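Local coordinates for protein Vng1086c (Halobacterium sp., PDB 2GF4) that is of unknown function but binds a calcium ion and belongs to the uncharacterised UPF0058 family, at residues E8-M13 with V39-V44; M1-L6 with K46-H51; E35-E40 with H51-F56; T29-Y34 with N60-A65. All blocks are in the same frame, centred on the assembly; numbering follows the deposited sequence.

In the fold
Interactions 1, 2 and 3 sit together at one end of the chain, their centres 8 to 11 Å apart, while interaction 4 lies about 11 Å from interaction 3 and close to the chain's centre. Helix 48-71 takes part in interactions 2, 3 and 4, meeting in turn the start of helix 3-21, the end of helix 32-37 with its calcium loop, and the turn before helix 32-37. Interaction 1 ties that same loop to helix 3-21 and is nested within the chain loop closed by interaction 2, as interaction 3 is within that of interaction 4. His10, Tyr34 and His51 link the contacts, so the calcium loop is held from helices 3-21 and 48-71.

Interaction 1. Residues E8-M13 with V39-V44; sequences ELHEQM and VEPSHV. With CA (calcium ion), chain C.
The His10 imidazole lies against the backbone of Val39-Pro41, with Pro41 lying over one face. CG of Pro41 stands 3.8 Å from the centroid of the His10 ring and 13° off its normal, a CH-pi contact in which the two side chains cross at about a right angle. At the ring's edge CE1 of His10 comes within 3.1 Å of Val39 O, and the same CE1 is 3.4 Å from Glu40 C. Farther out, CB of Pro41 rests 4.0 Å from CA of Glu11.

His10 reaches this loop from helix 3-21 because CG is anti to the backbone N (chi1 -169°), which lays the ring along the loop backbone. Its two nitrogens are gripped from outside: NE2 by the hydroxyl of Tyr34 and ND1 by ND1 of His51, which fixes the ring's rotation. The loop itself is folded by a type I turn from Glu40 to His43, closed by His43 N to Glu40 O at 2.9 Å. Glu40 has its CB directed away from helix 3-21, and its OE2 binds calcium at 2.3 Å.

A leucine in place of His10 would probably cost the Tyr34 hydroxyl its nitrogen partner, leave His51 ND1 without its mate and deprive Pro41 of its flat platform. Polar nitrogens held at the rim and a proline on the face thus let one buried ring join the helix to the backbone of the calcium loop.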
loop_
_atom_site.group_PDB
_atom_site.type_symbol
_atom_site.label_atom_id
_atom_site.label_comp_id
_atom_site.label_asym_id
_atom_site.label_seq_id
_atom_site.Cartn_x
_atom_site.Cartn_y
_atom_site.Cartn_z
ATOM N N GLU A 8 3.805 -22.152 2.590
ATOM C CA GLU A 8 4.506 -22.256 1.314
ATOM C C GLU A 8 4.581 -20.889 0.645
ATOM O O GLU A 8 5.591 -20.579 0.011
ATOM C CB GLU A 8 3.800 -23.288 0.426
ATOM C CG GLU A 8 4.080 -24.724 0.909
ATOM C CD GLU A 8 3.279 -25.792 0.177
ATOM O OE1 GLU A 8 3.712 -26.248 -0.901
ATOM O OE2 GLU A 8 2.207 -26.189 0.681
ATOM N N LEU A 9 3.542 -20.070 0.791
ATOM C CA LEU A 9 3.550 -18.736 0.190
ATOM C C LEU A 9 4.607 -17.910 0.916
ATOM O O LEU A 9 5.404 -17.230 0.264
ATOM C CB LEU A 9 2.167 -18.109 0.344
ATOM C CG LEU A 9 1.973 -16.726 -0.287
ATOM C CD1 LEU A 9 2.186 -16.813 -1.751
ATOM C CD2 LEU A 9 0.601 -16.235 -0.019
ATOM N N HIS A 10 4.605 -17.934 2.245
ATOM C CA HIS A 10 5.600 -17.210 3.017
ATOM C C HIS A 10 7.028 -17.689 2.600
ATOM O O HIS A 10 7.885 -16.837 2.353
ATOM C CB HIS A 10 5.320 -17.450 4.489
ATOM C CG HIS A 10 6.099 -16.574 5.418
ATOM N ND1 HIS A 10 5.960 -16.631 6.788
ATOM C CD2 HIS A 10 7.053 -15.644 5.178
ATOM C CE1 HIS A 10 6.798 -15.784 7.343
ATOM N NE2 HIS A 10 7.469 -15.171 6.391
ATOM N N GLU A 11 7.271 -19.006 2.469
ATOM C CA GLU A 11 8.601 -19.519 2.077
ATOM C C GLU A 11 9.035 -18.912 0.762
ATOM O O GLU A 11 10.175 -18.457 0.655
ATOM C CB GLU A 11 8.562 -21.042 1.922
ATOM C CG GLU A 11 9.858 -21.757 2.309
ATOM C CD GLU A 11 9.569 -22.996 3.150
ATOM O OE1 GLU A 11 10.155 -23.158 4.246
ATOM O OE2 GLU A 11 8.731 -23.816 2.707
ATOM N N GLN A 12 8.149 -18.903 -0.237
ATOM C CA GLN A 12 8.521 -18.347 -1.528
ATOM C C GLN A 12 8.734 -16.828 -1.482
ATOM O O GLN A 12 9.645 -16.335 -2.153
ATOM C CB GLN A 12 7.473 -18.725 -2.578
ATOM C CG GLN A 12 7.509 -20.210 -2.968
ATOM C CD GLN A 12 8.882 -20.692 -3.411
ATOM O OE1 GLN A 12 9.650 -19.966 -4.036
ATOM N NE2 GLN A 12 9.165 -21.945 -3.119
HETATM N N MSE A 13 7.933 -16.087 -0.717
HETATM C CA MSE A 13 8.133 -14.642 -0.636
HETATM C C MSE A 13 9.474 -14.373 0.020
HETATM O O MSE A 13 10.063 -13.312 -0.222
HETATM C CB MSE A 13 7.021 -14.000 0.173
HETATM C CG MSE A 13 5.757 -13.851 -0.690
HETATM SE SE MSE A 13 6.078 -12.670 -2.326
HETATM C CE MSE A 13 6.439 -10.806 -1.507
ATOM N N VAL A 39 8.381 -13.128 12.264
ATOM C CA VAL A 39 7.562 -14.301 11.960
ATOM C C VAL A 39 8.201 -14.846 10.692
ATOM O O VAL A 39 8.211 -14.180 9.640
ATOM C CB VAL A 39 6.117 -13.965 11.699
ATOM C CG1 VAL A 39 5.418 -15.176 11.160
ATOM C CG2 VAL A 39 5.480 -13.588 12.995
ATOM N N GLU A 40 8.685 -16.069 10.763
ATOM C CA GLU A 40 9.394 -16.614 9.633
ATOM C C GLU A 40 8.794 -17.907 9.113
ATOM O O GLU A 40 7.995 -18.572 9.771
ATOM C CB GLU A 40 10.866 -16.733 10.046
ATOM C CG GLU A 40 11.424 -15.397 10.602
ATOM C CD GLU A 40 12.869 -15.496 10.994
ATOM O OE1 GLU A 40 13.557 -16.452 10.577
ATOM O OE2 GLU A 40 13.362 -14.612 11.708
ATOM N N PRO A 41 9.160 -18.276 7.913
ATOM C CA PRO A 41 8.622 -19.506 7.347
ATOM C C PRO A 41 8.798 -20.749 8.184
ATOM O O PRO A 41 7.915 -21.619 8.183
ATOM C CB PRO A 41 9.333 -19.608 6.017
ATOM C CG PRO A 41 9.703 -18.267 5.734
ATOM C CD PRO A 41 10.075 -17.616 6.978
ATOM N N SER A 42 9.916 -20.833 8.898
ATOM C CA SER A 42 10.201 -22.013 9.706
ATOM C C SER A 42 9.367 -22.030 10.967
ATOM O O SER A 42 9.285 -23.073 11.633
ATOM C CB SER A 42 11.690 -22.055 10.049
ATOM O OG SER A 42 12.023 -20.978 10.928
ATOM N N HIS A 43 8.731 -20.914 11.302
ATOM C CA HIS A 43 7.889 -20.881 12.516
ATOM C C HIS A 43 6.523 -21.518 12.224
ATOM O O HIS A 43 5.458 -20.876 12.372
ATOM C CB HIS A 43 7.711 -19.437 12.973
ATOM C CG HIS A 43 9.014 -18.721 13.236
ATOM N ND1 HIS A 43 9.072 -17.384 13.560
ATOM C CD2 HIS A 43 10.303 -19.151 13.206
ATOM C CE1 HIS A 43 10.325 -17.025 13.718
ATOM N NE2 HIS A 43 11.094 -18.075 13.508
ATOM N N VAL A 44 6.556 -22.801 11.909
ATOM C CA VAL A 44 5.342 -23.500 11.555
ATOM C C VAL A 44 4.282 -23.573 12.603
ATOM O O VAL A 44 3.125 -23.823 12.270
ATOM C CB VAL A 44 5.653 -24.907 11.021
ATOM C CG1 VAL A 44 6.550 -24.755 9.821
ATOM C CG2 VAL A 44 6.292 -25.753 12.079
HETATM CA CA CA C . 13.755 -12.565 12.727
HETATM O O HOH W 1 13.325 -10.287 13.714
HETATM O O HOH W 2 12.277 -11.802 10.822
HETATM O O HOH W 3 15.686 -11.647 11.182
#

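Interaction 2. Residues M1-L6 with K46-H51; sequences MHKDEL and KSKSEH
Leu6 makes the close-packed part of this contact, its CD2 wedged against the first turn of helix 48-71. That methyl lies 3.3 Å from Lys48 O and 3.7 Å from CB of His51, with the Leu6 and His51 side chains slanting across each other. Met66 of the second subunit also packs on Leu6.

Toward solvent the contact is made by two long lysines reaching in opposite directions. Lys3 runs extended from its CG, which is anti to the backbone N (chi1 -174°), and its NZ donates to Lys46 O at 2.6 Å, approaching from above the carbonyl plane, 37° out of it. The same ammonium also donates to Val44 O. Lys48 instead bends at chi3 and chi4 to bring NZ to Met1 O; at 2.5 Å this bond is shorter than expected, and its length should be read with caution. Where the two lysine side chains pass, CB of Lys3 and CG of Lys48 are 4.2 Å apart.

Beside them Ser47 and Glu50 form a capping box: Glu50 N donates to Ser47 OG at 3.0 Å, and Ser47 N returns a bond to Glu50 OE1 at 2.9 Å. Both ammonium groups use main-chain oxygens that precede a helix: Lys3 those of Val44 and Lys46, Lys48 that of Met1. The two helix starts are thus joined through backbone carbonyls rather than through a salt bridge.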
loop_
_atom_site.group_PDB
_atom_site.type_symbol
_atom_site.label_atom_id
_atom_site.label_comp_id
_atom_site.label_asym_id
_atom_site.label_seq_id
_atom_site.Cartn_x
_atom_site.Cartn_y
_atom_site.Cartn_z
HETATM N N MSE A 1 -7.840 -20.279 2.253
HETATM C CA MSE A 1 -6.397 -20.629 2.126
HETATM C C MSE A 1 -5.946 -21.465 3.322
HETATM O O MSE A 1 -6.031 -21.027 4.464
HETATM C CB MSE A 1 -5.564 -19.346 2.019
HETATM C CG MSE A 1 -4.060 -19.560 1.996
HETATM SE SE MSE A 1 -3.109 -17.979 1.400
HETATM C CE MSE A 1 -3.785 -16.725 2.703
ATOM N N HIS A 2 -5.474 -22.676 3.051
ATOM C CA HIS A 2 -5.020 -23.575 4.113
ATOM C C HIS A 2 -3.733 -23.096 4.775
ATOM O O HIS A 2 -3.039 -22.236 4.234
ATOM C CB HIS A 2 -4.818 -24.976 3.545
ATOM C CG HIS A 2 -6.086 -25.612 3.074
ATOM N ND1 HIS A 2 -7.192 -25.748 3.886
ATOM C CD2 HIS A 2 -6.440 -26.113 1.866
ATOM C CE1 HIS A 2 -8.175 -26.301 3.197
ATOM N NE2 HIS A 2 -7.745 -26.532 1.969
ATOM N N LYS A 3 -3.412 -23.643 5.946
ATOM C CA LYS A 3 -2.191 -23.225 6.620
ATOM C C LYS A 3 -0.957 -23.680 5.847
ATOM O O LYS A 3 -0.016 -22.904 5.680
ATOM C CB LYS A 3 -2.131 -23.730 8.065
ATOM C CG LYS A 3 -0.922 -23.157 8.805
ATOM C CD LYS A 3 -0.966 -23.335 10.316
ATOM C CE LYS A 3 0.255 -22.671 10.950
ATOM N NZ LYS A 3 0.269 -22.758 12.436
ATOM N N ASP A 4 -0.940 -24.927 5.376
ATOM C CA ASP A 4 0.220 -25.381 4.580
ATOM C C ASP A 4 0.400 -24.519 3.304
ATOM O O ASP A 4 1.530 -24.366 2.835
ATOM C CB ASP A 4 0.029 -26.831 4.168
ATOM C CG ASP A 4 0.258 -27.797 5.322
ATOM O OD1 ASP A 4 0.547 -27.338 6.449
ATOM O OD2 ASP A 4 0.151 -29.012 5.115
ATOM N N GLU A 5 -0.679 -24.013 2.704
ATOM C CA GLU A 5 -0.525 -23.171 1.507
ATOM C C GLU A 5 0.078 -21.835 1.953
ATOM O O GLU A 5 0.953 -21.306 1.279
ATOM C CB GLU A 5 -1.877 -22.918 0.838
ATOM C CG GLU A 5 -2.510 -24.193 0.277
ATOM C CD GLU A 5 -3.951 -24.009 -0.166
ATOM O OE1 GLU A 5 -4.750 -23.293 0.488
ATOM O OE2 GLU A 5 -4.334 -24.620 -1.181
ATOM N N LEU A 6 -0.369 -21.280 3.071
ATOM C CA LEU A 6 0.173 -20.005 3.525
ATOM C C LEU A 6 1.650 -20.116 3.908
ATOM O O LEU A 6 2.413 -19.177 3.657
ATOM C CB LEU A 6 -0.669 -19.537 4.695
ATOM C CG LEU A 6 -0.395 -18.187 5.363
ATOM C CD1 LEU A 6 -0.553 -17.031 4.416
ATOM C CD2 LEU A 6 -1.369 -18.063 6.477
ATOM N N LYS A 46 3.416 -20.983 14.533
ATOM C CA LYS A 46 2.766 -19.703 14.778
ATOM C C LYS A 46 1.452 -19.645 13.972
ATOM O O LYS A 46 1.244 -20.426 13.019
ATOM C CB LYS A 46 3.696 -18.569 14.409
ATOM C CG LYS A 46 4.783 -18.380 15.432
ATOM C CD LYS A 46 5.729 -17.313 14.952
ATOM C CE LYS A 46 6.743 -17.100 16.021
ATOM N NZ LYS A 46 7.469 -15.856 15.803
ATOM N N SER A 47 0.582 -18.730 14.341
ATOM C CA SER A 47 -0.739 -18.627 13.727
ATOM C C SER A 47 -0.877 -18.290 12.245
ATOM O O SER A 47 0.047 -17.751 11.629
ATOM C CB SER A 47 -1.589 -17.637 14.551
ATOM O OG SER A 47 -1.272 -16.261 14.274
ATOM N N LYS A 48 -2.000 -18.691 11.660
ATOM C CA LYS A 48 -2.296 -18.355 10.269
ATOM C C LYS A 48 -2.237 -16.827 10.172
ATOM O O LYS A 48 -1.747 -16.288 9.181
ATOM C CB LYS A 48 -3.707 -18.777 9.929
ATOM C CG LYS A 48 -3.778 -20.076 9.205
ATOM C CD LYS A 48 -5.238 -20.345 8.887
ATOM C CE LYS A 48 -5.409 -20.811 7.445
ATOM N NZ LYS A 48 -6.630 -20.292 6.741
ATOM N N SER A 49 -2.741 -16.123 11.188
ATOM C CA SER A 49 -2.755 -14.661 11.179
ATOM C C SER A 49 -1.366 -14.037 11.182
ATOM O O SER A 49 -1.153 -13.010 10.525
ATOM C CB SER A 49 -3.549 -14.180 12.382
ATOM O OG SER A 49 -3.372 -12.785 12.567
ATOM N N GLU A 50 -0.433 -14.635 11.925
ATOM C CA GLU A 50 0.931 -14.126 11.955
ATOM C C GLU A 50 1.551 -14.376 10.575
ATOM O O GLU A 50 2.291 -13.530 10.086
ATOM C CB GLU A 50 1.731 -14.854 13.044
ATOM C CG GLU A 50 1.259 -14.431 14.443
ATOM C CD GLU A 50 1.870 -15.217 15.583
ATOM O OE1 GLU A 50 1.510 -16.397 15.784
ATOM O OE2 GLU A 50 2.712 -14.669 16.311
ATOM N N HIS A 51 1.247 -15.501 9.930
ATOM C CA HIS A 51 1.846 -15.751 8.623
ATOM C C HIS A 51 1.276 -14.871 7.540
ATOM O O HIS A 51 2.015 -14.475 6.636
ATOM C CB HIS A 51 1.736 -17.221 8.308
ATOM C CG HIS A 51 2.799 -18.020 9.013
ATOM N ND1 HIS A 51 4.122 -17.993 8.627
ATOM C CD2 HIS A 51 2.745 -18.812 10.107
ATOM C CE1 HIS A 51 4.831 -18.728 9.454
ATOM N NE2 HIS A 51 4.020 -19.240 10.354
#

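Interaction 3. Residues E35-E40 with H51-F56; sequences EELDVE and HKHAVF. With CA (calcium ion), chain C.
Apolar packing joins Leu37 and Val39 to Ala54 on helix 48-71. CD2 of Leu37 lies 3.7 Å from CB of Ala54, and the same methyl stands over one face of the His53 ring, toward its rim, while CD1 of Leu37 is 3.7 Å from CD2 of His53. CG of Leu37, anti to the backbone N (chi1 172°), directs both methyls to the helix. Val39 contributes CG1, at 4.1 Å from the Ala54 CB.

Ring contacts complete the interface. CG1 of Val39 sits over the face of His51, 4.1 Å from the ring centroid and 19° off the normal, a CH-pi contact. At the edge of that ring, CE1 of His51 comes within 3.2 Å of Glu40 O. NE2 of His51 bonds to His43 O, and His53 NE2 to Glu68 of the third subunit. A serine in place of His51 would probably leave His10 ND1 and His43 O without their partner and open a gap beneath Val39.

Metal bonds form the third group. Asp38 OD1 at 2.5 Å joins Glu40 OE2 and three waters around calcium, and Glu35 holds those waters: its backbone O takes water 1, its OE1 waters 2 and 3. Asp38 and Glu40 as first-shell ligands, with Glu35 in the second shell, make this a calcium site built where helix 32-37 ends and its loop begins.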
loop_
_atom_site.group_PDB
_atom_site.type_symbol
_atom_site.label_atom_id
_atom_site.label_comp_id
_atom_site.label_asym_id
_atom_site.label_seq_id
_atom_site.Cartn_x
_atom_site.Cartn_y
_atom_site.Cartn_z
ATOM N N GLU A 35 11.116 -7.757 9.239
ATOM C CA GLU A 35 12.001 -8.296 10.275
ATOM C C GLU A 35 11.536 -7.935 11.685
ATOM O O GLU A 35 11.785 -8.699 12.610
ATOM C CB GLU A 35 13.424 -7.817 10.025
ATOM C CG GLU A 35 13.926 -8.114 8.609
ATOM C CD GLU A 35 14.338 -9.549 8.420
ATOM O OE1 GLU A 35 14.480 -10.258 9.435
ATOM O OE2 GLU A 35 14.551 -10.003 7.271
ATOM N N GLU A 36 10.874 -6.794 11.867
ATOM C CA GLU A 36 10.368 -6.448 13.193
ATOM C C GLU A 36 9.313 -7.450 13.617
ATOM O O GLU A 36 9.185 -7.726 14.801
ATOM C CB GLU A 36 9.705 -5.086 13.184
ATOM C CG GLU A 36 10.665 -3.972 12.937
ATOM C CD GLU A 36 9.986 -2.624 12.942
ATOM O OE1 GLU A 36 8.822 -2.515 13.403
ATOM O OE2 GLU A 36 10.616 -1.644 12.499
ATOM N N LEU A 37 8.529 -7.974 12.687
ATOM C CA LEU A 37 7.501 -8.922 13.071
ATOM C C LEU A 37 8.091 -10.214 13.652
ATOM O O LEU A 37 7.487 -10.821 14.531
ATOM C CB LEU A 37 6.654 -9.242 11.838
ATOM C CG LEU A 37 5.630 -10.372 11.988
ATOM C CD1 LEU A 37 4.638 -9.941 12.979
ATOM C CD2 LEU A 37 4.946 -10.677 10.703
ATOM N N ASP A 38 9.279 -10.594 13.186
ATOM C CA ASP A 38 9.929 -11.832 13.584
ATOM C C ASP A 38 9.027 -13.032 13.422
ATOM O O ASP A 38 8.883 -13.845 14.341
ATOM C CB ASP A 38 10.552 -11.796 14.997
ATOM C CG ASP A 38 11.477 -13.007 15.251
ATOM O OD1 ASP A 38 12.122 -13.494 14.305
ATOM O OD2 ASP A 38 11.609 -13.506 16.387
ATOM N N VAL A 39 8.381 -13.128 12.264
ATOM C CA VAL A 39 7.562 -14.301 11.960
ATOM C C VAL A 39 8.201 -14.846 10.692
ATOM O O VAL A 39 8.211 -14.180 9.640
ATOM C CB VAL A 39 6.117 -13.965 11.699
ATOM C CG1 VAL A 39 5.418 -15.176 11.160
ATOM C CG2 VAL A 39 5.480 -13.588 12.995
ATOM N N GLU A 40 8.685 -16.069 10.763
ATOM C CA GLU A 40 9.394 -16.614 9.633
ATOM C C GLU A 40 8.794 -17.907 9.113
ATOM O O GLU A 40 7.995 -18.572 9.771
ATOM C CB GLU A 40 10.866 -16.733 10.046
ATOM C CG GLU A 40 11.424 -15.397 10.602
ATOM C CD GLU A 40 12.869 -15.496 10.994
ATOM O OE1 GLU A 40 13.557 -16.452 10.577
ATOM O OE2 GLU A 40 13.362 -14.612 11.708
ATOM N N HIS A 51 1.247 -15.501 9.930
ATOM C CA HIS A 51 1.846 -15.751 8.623
ATOM C C HIS A 51 1.276 -14.871 7.540
ATOM O O HIS A 51 2.015 -14.475 6.636
ATOM C CB HIS A 51 1.736 -17.221 8.308
ATOM C CG HIS A 51 2.799 -18.020 9.013
ATOM N ND1 HIS A 51 4.122 -17.993 8.627
ATOM C CD2 HIS A 51 2.745 -18.812 10.107
ATOM C CE1 HIS A 51 4.831 -18.728 9.454
ATOM N NE2 HIS A 51 4.020 -19.240 10.354
ATOM N N LYS A 52 -0.017 -14.563 7.624
ATOM C CA LYS A 52 -0.659 -13.656 6.666
ATOM C C LYS A 52 -0.010 -12.293 6.821
ATOM O O LYS A 52 0.276 -11.640 5.827
ATOM C CB LYS A 52 -2.129 -13.493 6.989
ATOM C CG LYS A 52 -2.922 -14.671 6.539
ATOM C CD LYS A 52 -4.375 -14.318 6.547
ATOM C CE LYS A 52 -5.087 -15.305 7.412
ATOM N NZ LYS A 52 -6.303 -14.718 8.011
ATOM N N HIS A 53 0.208 -11.866 8.069
ATOM C CA HIS A 53 0.810 -10.579 8.378
ATOM C C HIS A 53 2.198 -10.561 7.771
ATOM O O HIS A 53 2.564 -9.567 7.149
ATOM C CB HIS A 53 0.872 -10.430 9.890
ATOM C CG HIS A 53 1.272 -9.063 10.384
ATOM N ND1 HIS A 53 1.571 -8.004 9.556
ATOM C CD2 HIS A 53 1.413 -8.601 11.648
ATOM C CE1 HIS A 53 1.877 -6.952 10.289
ATOM N NE2 HIS A 53 1.790 -7.288 11.559
ATOM N N ALA A 54 2.970 -11.635 7.926
ATOM C CA ALA A 54 4.315 -11.641 7.356
ATOM C C ALA A 54 4.267 -11.573 5.839
ATOM O O ALA A 54 5.094 -10.889 5.244
ATOM C CB ALA A 54 5.080 -12.901 7.794
ATOM N N VAL A 55 3.330 -12.242 5.191
ATOM C CA VAL A 55 3.302 -12.152 3.736
ATOM C C VAL A 55 2.893 -10.737 3.328
ATOM O O VAL A 55 3.415 -10.209 2.345
ATOM C CB VAL A 55 2.384 -13.211 3.177
ATOM C CG1 VAL A 55 2.124 -12.953 1.732
ATOM C CG2 VAL A 55 3.079 -14.548 3.322
ATOM N N PHE A 56 1.976 -10.134 4.078
ATOM C CA PHE A 56 1.557 -8.752 3.828
ATOM C C PHE A 56 2.785 -7.835 3.868
ATOM O O PHE A 56 3.009 -7.052 2.944
ATOM C CB PHE A 56 0.594 -8.333 4.934
ATOM C CG PHE A 56 0.146 -6.923 4.818
ATOM C CD1 PHE A 56 0.832 -5.900 5.447
ATOM C CD2 PHE A 56 -1.005 -6.617 4.119
ATOM C CE1 PHE A 56 0.399 -4.606 5.332
ATOM C CE2 PHE A 56 -1.432 -5.325 4.007
ATOM C CZ PHE A 56 -0.743 -4.325 4.622
HETATM CA CA CA C . 13.755 -12.565 12.727
HETATM O O HOH W 1 13.325 -10.287 13.714
HETATM O O HOH W 2 12.277 -11.802 10.822
HETATM O O HOH W 3 15.686 -11.647 11.182
#

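Interaction 4. Residues T29-Y34 with N60-A65; sequences TAFAAY and NALAAA
Phe31 meets the methyl of Ala61, on helix 48-71, with its CD2 and CE2 atoms. Its CB starts from the turn just before helix 32-37, and CG, anti to the carbonyl carbon (chi1 -60°), swings the ring toward residues 60-65. From there CD2 of Phe31 is the first atom to touch, 3.5 Å from CB of Ala61. Next along the ring, CE2 of Phe31 lies 3.7 Å from that methyl and 4.0 Å from Leu62 N. At the tip, CZ of Phe31 reaches CD1 of Leu62 at 4.2 Å. The approach to Ala61 is oblique.

The backbone before Phe31 adds to the fit. Ala30 O is 3.5 Å from CB of Ala61, and the methyls of Ala30 and Ala65 meet at 4.3 Å. Water 4 bridges the two segments as donor, its O 3.0 Å from Ala30 O and 2.9 Å from Ala61 O, so this helix carbonyl has a second acceptor role beside its bond from Ala65 N.

The small alanines are consistent with the close approach of the type I turn of Thr29-Ala32 to helix 48-71. Phe31 is also packed by Lys17 of helix 3-21 and Leu58 of helix 48-71, which places its ring between those two helices at the beginning of helix 32-37.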
loop_
_atom_site.group_PDB
_atom_site.type_symbol
_atom_site.label_atom_id
_atom_site.label_comp_id
_atom_site.label_asym_id
_atom_site.label_seq_id
_atom_site.Cartn_x
_atom_site.Cartn_y
_atom_site.Cartn_z
ATOM N N THR A 29 17.611 -2.088 3.346
ATOM C CA THR A 29 16.747 -1.964 4.521
ATOM C C THR A 29 15.265 -2.087 4.114
ATOM O O THR A 29 14.373 -1.895 4.959
ATOM C CB THR A 29 16.911 -0.572 5.179
ATOM O OG1 THR A 29 16.434 0.466 4.302
ATOM C CG2 THR A 29 18.341 -0.280 5.352
ATOM N N ALA A 30 14.978 -2.468 2.875
ATOM C CA ALA A 30 13.601 -2.489 2.430
ATOM C C ALA A 30 12.641 -3.315 3.215
ATOM O O ALA A 30 11.453 -2.976 3.317
ATOM C CB ALA A 30 13.570 -2.895 1.012
ATOM N N PHE A 31 13.141 -4.376 3.809
ATOM C CA PHE A 31 12.227 -5.228 4.529
ATOM C C PHE A 31 12.322 -5.063 6.013
ATOM O O PHE A 31 12.017 -6.004 6.748
ATOM C CB PHE A 31 12.478 -6.668 4.117
ATOM C CG PHE A 31 12.284 -6.888 2.659
ATOM C CD1 PHE A 31 13.337 -6.782 1.777
ATOM C CD2 PHE A 31 11.033 -7.190 2.163
ATOM C CE1 PHE A 31 13.140 -6.972 0.443
ATOM C CE2 PHE A 31 10.849 -7.376 0.828
ATOM C CZ PHE A 31 11.900 -7.270 -0.026
ATOM N N ALA A 32 12.668 -3.889 6.479
ATOM C CA ALA A 32 12.801 -3.771 7.912
ATOM C C ALA A 32 11.539 -3.955 8.706
ATOM O O ALA A 32 11.629 -4.380 9.857
ATOM C CB ALA A 32 13.427 -2.517 8.238
ATOM N N ALA A 33 10.375 -3.676 8.136
ATOM C CA ALA A 33 9.166 -3.929 8.902
ATOM C C ALA A 33 8.902 -5.435 9.011
ATOM O O ALA A 33 8.439 -5.879 10.064
ATOM C CB ALA A 33 8.058 -3.301 8.264
ATOM N N TYR A 34 9.144 -6.214 7.952
ATOM C CA TYR A 34 8.939 -7.653 8.052
ATOM C C TYR A 34 9.858 -8.197 9.152
ATOM O O TYR A 34 9.401 -9.014 9.936
ATOM C CB TYR A 34 9.273 -8.325 6.728
ATOM C CG TYR A 34 9.437 -9.812 6.818
ATOM C CD1 TYR A 34 8.333 -10.656 6.833
ATOM C CD2 TYR A 34 10.705 -10.375 6.837
ATOM C CE1 TYR A 34 8.494 -12.003 6.854
ATOM C CE2 TYR A 34 10.870 -11.718 6.868
ATOM C CZ TYR A 34 9.760 -12.515 6.869
ATOM O OH TYR A 34 9.911 -13.865 6.921
ATOM N N ASN A 60 4.059 -5.808 0.554
ATOM C CA ASN A 60 4.089 -4.390 0.707
ATOM C C ASN A 60 5.465 -3.832 0.534
ATOM O O ASN A 60 5.657 -2.814 -0.125
ATOM C CB ASN A 60 3.658 -4.089 2.072
ATOM C CG ASN A 60 2.757 -2.991 2.098
ATOM O OD1 ASN A 60 3.110 -1.899 2.501
ATOM N ND2 ASN A 60 1.558 -3.230 1.615
ATOM N N ALA A 61 6.437 -4.465 1.166
ATOM C CA ALA A 61 7.774 -3.938 1.072
ATOM C C ALA A 61 8.364 -4.046 -0.305
ATOM O O ALA A 61 9.135 -3.172 -0.704
ATOM C CB ALA A 61 8.626 -4.625 2.019
ATOM N N LEU A 62 8.055 -5.114 -1.027
ATOM C CA LEU A 62 8.594 -5.227 -2.363
ATOM C C LEU A 62 8.000 -4.079 -3.179
ATOM O O LEU A 62 8.729 -3.427 -3.920
ATOM C CB LEU A 62 8.178 -6.558 -2.945
ATOM C CG LEU A 62 8.873 -6.919 -4.238
ATOM C CD1 LEU A 62 10.336 -7.171 -3.971
ATOM C CD2 LEU A 62 8.220 -8.145 -4.789
ATOM N N ALA A 63 6.708 -3.812 -3.042
ATOM C CA ALA A 63 6.105 -2.739 -3.824
ATOM C C ALA A 63 6.675 -1.382 -3.452
ATOM O O ALA A 63 6.922 -0.572 -4.341
ATOM C CB ALA A 63 4.657 -2.772 -3.631
ATOM N N ALA A 64 6.902 -1.128 -2.167
ATOM C CA ALA A 64 7.498 0.148 -1.763
ATOM C C ALA A 64 8.905 0.286 -2.350
ATOM O O ALA A 64 9.300 1.390 -2.707
ATOM C CB ALA A 64 7.580 0.216 -0.283
ATOM N N ALA A 65 9.678 -0.792 -2.431
ATOM C CA ALA A 65 11.005 -0.666 -3.012
ATOM C C ALA A 65 10.927 -0.341 -4.513
ATOM O O ALA A 65 11.798 0.353 -5.025
ATOM C CB ALA A 65 11.737 -1.918 -2.805
HETATM O O HOH W 4 9.935 -1.290 1.314
#